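PDB 3EZS: aminotransferase AspB from Helicobacter pylori 26695, which probably binds pyridoxal 5'-phosphate and uses it to transfer amino groups between substrates. Local coordinates for residues L15-L26 / A323-I333. Residues are numbered along the deposited sequence; the frame is centred on the assembly and turned at random. Where two conformers were deposited one is given.
Sequences LLKEITPKKRGL and AKTLYQNEGII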
loop_
_atom_site.group_PDB
_atom_site.type_symbol
_atom_site.label_atom_id
_atom_site.label_comp_id
_atom_site.label_asym_id
_atom_site.label_seq_id
_atom_site.Cartn_x
_atom_site.Cartn_y
_atom_site.Cartn_z
ATOM N N LEU A 15 -30.567 -0.821 -3.775
ATOM C CA LEU A 15 -31.821 -0.227 -3.301
ATOM C C LEU A 15 -32.524 0.645 -4.367
ATOM O O LEU A 15 -33.744 0.619 -4.496
ATOM C CB LEU A 15 -31.539 0.639 -2.073
ATOM C CG LEU A 15 -32.742 1.325 -1.416
ATOM C CD1 LEU A 15 -33.710 0.322 -0.721
ATOM C CD2 LEU A 15 -32.273 2.376 -0.465
ATOM N N LEU A 16 -31.746 1.414 -5.115
ATOM C CA LEU A 16 -32.289 2.357 -6.096
ATOM C C LEU A 16 -32.370 1.849 -7.548
ATOM O O LEU A 16 -32.908 2.543 -8.406
ATOM C CB LEU A 16 -31.454 3.647 -6.043
ATOM C CG LEU A 16 -31.283 4.303 -4.667
ATOM C CD1 LEU A 16 -30.395 5.594 -4.750
ATOM C CD2 LEU A 16 -32.646 4.607 -4.044
ATOM N N LYS A 17 -31.866 0.640 -7.798
ATOM C CA LYS A 17 -31.798 0.026 -9.139
ATOM C C LYS A 17 -33.122 0.006 -9.912
ATOM O O LYS A 17 -33.145 0.261 -11.105
ATOM C CB LYS A 17 -31.227 -1.396 -9.014
ATOM C CG LYS A 17 -30.873 -2.078 -10.326
ATOM C CD LYS A 17 -30.101 -3.387 -10.077
ATOM N N GLU A 18 -34.226 -0.258 -9.228
ATOM C CA GLU A 18 -35.524 -0.298 -9.888
ATOM C C GLU A 18 -36.202 1.076 -10.033
ATOM O O GLU A 18 -37.351 1.136 -10.492
ATOM C CB GLU A 18 -36.451 -1.262 -9.136
ATOM C CG GLU A 18 -35.906 -2.688 -9.057
ATOM C CD GLU A 18 -36.827 -3.655 -8.315
ATOM O OE1 GLU A 18 -37.929 -3.236 -7.883
ATOM O OE2 GLU A 18 -36.435 -4.839 -8.173
ATOM N N ILE A 19 -35.510 2.166 -9.662
ATOM C CA ILE A 19 -36.093 3.510 -9.713
ATOM C C ILE A 19 -35.495 4.420 -10.798
ATOM O O ILE A 19 -34.275 4.486 -10.975
ATOM C CB ILE A 19 -35.952 4.238 -8.358
ATOM C CG1 ILE A 19 -36.574 3.424 -7.223
ATOM C CG2 ILE A 19 -36.615 5.612 -8.419
ATOM C CD1 ILE A 19 -36.359 4.045 -5.836
ATOM N N THR A 20 -36.386 5.119 -11.506
ATOM C CA THR A 20 -36.037 6.105 -12.516
ATOM C C THR A 20 -36.464 7.460 -11.921
ATOM O O THR A 20 -37.648 7.697 -11.737
ATOM C CB THR A 20 -36.783 5.826 -13.836
ATOM O OG1 THR A 20 -36.397 4.531 -14.343
ATOM C CG2 THR A 20 -36.474 6.903 -14.865
ATOM N N PRO A 21 -35.509 8.339 -11.575
ATOM C CA PRO A 21 -35.885 9.618 -10.953
ATOM C C PRO A 21 -36.720 10.514 -11.849
ATOM O O PRO A 21 -36.432 10.626 -13.042
ATOM C CB PRO A 21 -34.541 10.298 -10.701
ATOM C CG PRO A 21 -33.573 9.221 -10.714
ATOM C CD PRO A 21 -34.055 8.229 -11.708
ATOM N N LYS A 22 -37.742 11.138 -11.275
ATOM C CA LYS A 22 -38.612 12.037 -12.032
ATOM C C LYS A 22 -37.946 13.413 -12.196
ATOM O O LYS A 22 -38.336 14.171 -13.072
ATOM C CB LYS A 22 -39.960 12.189 -11.342
ATOM C CG LYS A 22 -40.765 10.918 -11.242
ATOM C CD LYS A 22 -42.074 11.173 -10.523
ATOM C CE LYS A 22 -42.884 9.898 -10.385
ATOM N NZ LYS A 22 -44.196 10.154 -9.722
ATOM N N LYS A 23 -36.954 13.702 -11.349
ATOM C CA LYS A 23 -36.173 14.948 -11.372
ATOM C C LYS A 23 -34.685 14.655 -11.221
ATOM O O LYS A 23 -34.300 13.562 -10.802
ATOM C CB LYS A 23 -36.588 15.877 -10.223
ATOM C CG LYS A 23 -37.965 16.475 -10.398
ATOM C CD LYS A 23 -38.371 17.292 -9.185
ATOM C CE LYS A 23 -39.749 17.910 -9.362
ATOM N NZ LYS A 23 -40.297 18.438 -8.072
ATOM N N ARG A 24 -33.861 15.630 -11.605
ATOM C CA ARG A 24 -32.403 15.592 -11.392
ATOM C C ARG A 24 -32.107 16.307 -10.060
ATOM O O ARG A 24 -32.595 17.413 -9.846
ATOM C CB ARG A 24 -31.712 16.314 -12.554
ATOM C CG ARG A 24 -30.249 16.627 -12.424
ATOM C CD ARG A 24 -29.360 15.425 -12.422
ATOM N NE ARG A 24 -29.322 14.721 -13.703
ATOM C CZ ARG A 24 -28.502 13.699 -13.959
ATOM N NH1 ARG A 24 -27.627 13.271 -13.053
ATOM N NH2 ARG A 24 -28.535 13.103 -15.139
ATOM N N GLY A 25 -31.321 15.681 -9.184
ATOM C CA GLY A 25 -30.932 16.259 -7.903
ATOM C C GLY A 25 -29.523 15.871 -7.486
ATOM O O GLY A 25 -28.890 15.052 -8.141
ATOM N N LEU A 26 -29.039 16.454 -6.385
ATOM C CA LEU A 26 -27.667 16.217 -5.892
ATOM C C LEU A 26 -27.397 14.871 -5.255
ATOM O O LEU A 26 -28.248 14.288 -4.603
ATOM C CB LEU A 26 -27.252 17.255 -4.850
ATOM C CG LEU A 26 -26.900 18.689 -5.252
ATOM C CD1 LEU A 26 -26.312 19.359 -4.035
ATOM C CD2 LEU A 26 -25.908 18.729 -6.404
ATOM N N ALA A 323 -34.890 7.113 1.453
ATOM C CA ALA A 323 -33.930 7.227 0.347
ATOM C C ALA A 323 -34.614 6.972 -0.988
ATOM O O ALA A 323 -34.362 7.705 -1.930
ATOM C CB ALA A 323 -32.735 6.269 0.522
ATOM N N LYS A 324 -35.465 5.938 -1.045
ATOM C CA LYS A 324 -36.200 5.550 -2.256
ATOM C C LYS A 324 -37.133 6.641 -2.708
ATOM O O LYS A 324 -37.132 6.996 -3.878
ATOM C CB LYS A 324 -36.993 4.236 -2.049
ATOM C CG LYS A 324 -36.239 2.953 -2.434
ATOM C CD LYS A 324 -36.664 1.695 -1.642
ATOM C CE LYS A 324 -38.157 1.438 -1.552
ATOM N NZ LYS A 324 -38.474 0.358 -0.555
ATOM N N THR A 325 -37.939 7.144 -1.776
ATOM C CA THR A 325 -38.889 8.219 -2.052
ATOM C C THR A 325 -38.199 9.481 -2.564
ATOM O O THR A 325 -38.635 10.067 -3.566
ATOM C CB THR A 325 -39.725 8.593 -0.790
ATOM O OG1 THR A 325 -40.417 7.433 -0.333
ATOM C CG2 THR A 325 -40.768 9.684 -1.115
ATOM N N LEU A 326 -37.126 9.895 -1.891
ATOM C CA LEU A 326 -36.426 11.108 -2.285
ATOM C C LEU A 326 -35.790 10.974 -3.683
ATOM O O LEU A 326 -35.831 11.903 -4.482
ATOM C CB LEU A 326 -35.382 11.465 -1.219
ATOM C CG LEU A 326 -34.714 12.835 -1.298
ATOM C CD1 LEU A 326 -35.693 13.959 -1.060
ATOM C CD2 LEU A 326 -33.590 12.893 -0.288
ATOM N N TYR A 327 -35.207 9.820 -3.966
ATOM C CA TYR A 327 -34.574 9.596 -5.252
ATOM C C TYR A 327 -35.601 9.515 -6.382
ATOM O O TYR A 327 -35.413 10.096 -7.455
ATOM C CB TYR A 327 -33.750 8.326 -5.201
ATOM C CG TYR A 327 -32.971 8.061 -6.454
ATOM C CD1 TYR A 327 -31.924 8.902 -6.828
ATOM C CD2 TYR A 327 -33.231 6.942 -7.240
ATOM C CE1 TYR A 327 -31.184 8.660 -7.978
ATOM C CE2 TYR A 327 -32.494 6.691 -8.391
ATOM C CZ TYR A 327 -31.466 7.548 -8.747
ATOM O OH TYR A 327 -30.726 7.303 -9.877
ATOM N N GLN A 328 -36.669 8.769 -6.143
ATOM C CA GLN A 328 -37.759 8.617 -7.092
ATOM C C GLN A 328 -38.362 9.956 -7.496
ATOM O O GLN A 328 -38.529 10.236 -8.671
ATOM C CB GLN A 328 -38.833 7.753 -6.420
ATOM C CG GLN A 328 -40.183 7.628 -7.087
ATOM C CD GLN A 328 -40.141 6.858 -8.366
ATOM O OE1 GLN A 328 -40.648 5.737 -8.428
ATOM N NE2 GLN A 328 -39.518 7.433 -9.401
ATOM N N ASN A 329 -38.685 10.771 -6.504
ATOM C CA ASN A 329 -39.336 12.048 -6.713
ATOM C C ASN A 329 -38.450 13.268 -6.989
ATOM O O ASN A 329 -38.858 14.168 -7.730
ATOM C CB ASN A 329 -40.186 12.372 -5.491
ATOM C CG ASN A 329 -41.339 11.410 -5.305
ATOM O OD1 ASN A 329 -42.104 11.158 -6.219
ATOM N ND2 ASN A 329 -41.491 10.912 -4.098
ATOM N N GLU A 330 -37.273 13.316 -6.372
ATOM C CA GLU A 330 -36.400 14.473 -6.501
ATOM C C GLU A 330 -35.046 14.234 -7.134
ATOM O O GLU A 330 -34.345 15.199 -7.432
ATOM C CB GLU A 330 -36.171 15.082 -5.111
ATOM C CG GLU A 330 -37.441 15.425 -4.358
ATOM C CD GLU A 330 -38.302 16.444 -5.083
ATOM O OE1 GLU A 330 -37.766 17.240 -5.878
ATOM O OE2 GLU A 330 -39.526 16.440 -4.858
ATOM N N GLY A 331 -34.685 12.972 -7.350
ATOM C CA GLY A 331 -33.365 12.613 -7.862
ATOM C C GLY A 331 -32.244 12.816 -6.858
ATOM O O GLY A 331 -31.069 12.671 -7.210
ATOM N N ILE A 332 -32.587 13.136 -5.605
ATOM C CA ILE A 332 -31.578 13.390 -4.587
ATOM C C ILE A 332 -31.175 12.075 -3.952
ATOM O O ILE A 332 -32.028 11.343 -3.444
ATOM C CB ILE A 332 -32.085 14.380 -3.511
ATOM C CG1 ILE A 332 -32.358 15.759 -4.126
ATOM C CG2 ILE A 332 -31.082 14.480 -2.362
ATOM C CD1 ILE A 332 -33.190 16.679 -3.255
ATOM N N ILE A 333 -29.878 11.786 -3.957
ATOM C CA ILE A 333 -29.345 10.541 -3.399
ATOM C C ILE A 333 -28.881 10.754 -1.963
ATOM O O ILE A 333 -28.098 11.667 -1.688
ATOM C CB ILE A 333 -28.123 10.026 -4.222
ATOM C CG1 ILE A 333 -28.537 9.685 -5.661
ATOM C CG2 ILE A 333 -27.450 8.829 -3.529
ATOM C CD1 ILE A 333 -27.351 9.511 -6.658
HETATM O O HOH W 1 -31.576 4.269 -10.756
HETATM O O HOH W 2 -38.328 19.965 -6.719
HETATM O O HOH W 3 -30.488 12.748 -10.096
#
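The carbonyl oxygen of Gln-328, in the last turn of helix 319-330, accepts the backbone N-H of Lys-22, with Lys-22 N 2.9 Å from Gln-328 O. The N-H...O angle of 162° makes this a nearly straight hydrogen bond, and the CA-H of Pro-21 adds a weaker contact to the same oxygen. Next to it, the Tyr-327 ring is clamped between two apolar groups. Over one face stands Pro-21 CG, 3.7 Å from the ring centroid; over the opposite face lies Leu-16 CD1, 4.0 Å from it. Both are CH-pi contacts, displaced from the ring centre toward its rim. With CG anti to the backbone N (chi1 -176°), Tyr-327 places its ring between Pro-21 and Leu-16, while its OH and the carbonyl of Ile-19 share a water at the ring edge. Ile-19 splits its branches: CG2 packs on Gln-328, and CD1 lies 3.6 Å from Lys-324 CG, crossing that aliphatic chain at about a right angle.

Where the helix ends, Gly-331 adopts positive phi (71°) and its CA comes 3.2 Å from Lys-23 O, an approach that leaves no room for a side chain. Lys-23 runs extended alongside Glu-330, pointing the same way. The salt bridge is long, Lys-23 NZ lying 3.6 Å from Glu-330 OE1, and a water joins the same two atoms; Glu-330 OE2 is hydrogen-bonded to Tyr-371 of helix 358-372. Another water links Gly-25 N with Gly-331 O, and beyond it Ile-333 N donates to Leu-26 O at 3.1 Å.

The loop following helix 8-16 thus wraps the C-terminal end of helix 319-330. Helix 358-372 meets Leu-326, Asn-329 and Glu-330, whereas Leu-15 and Ala-323 reach Pro-336 of strand 335-336, at the edge of the three-stranded antiparallel sheet.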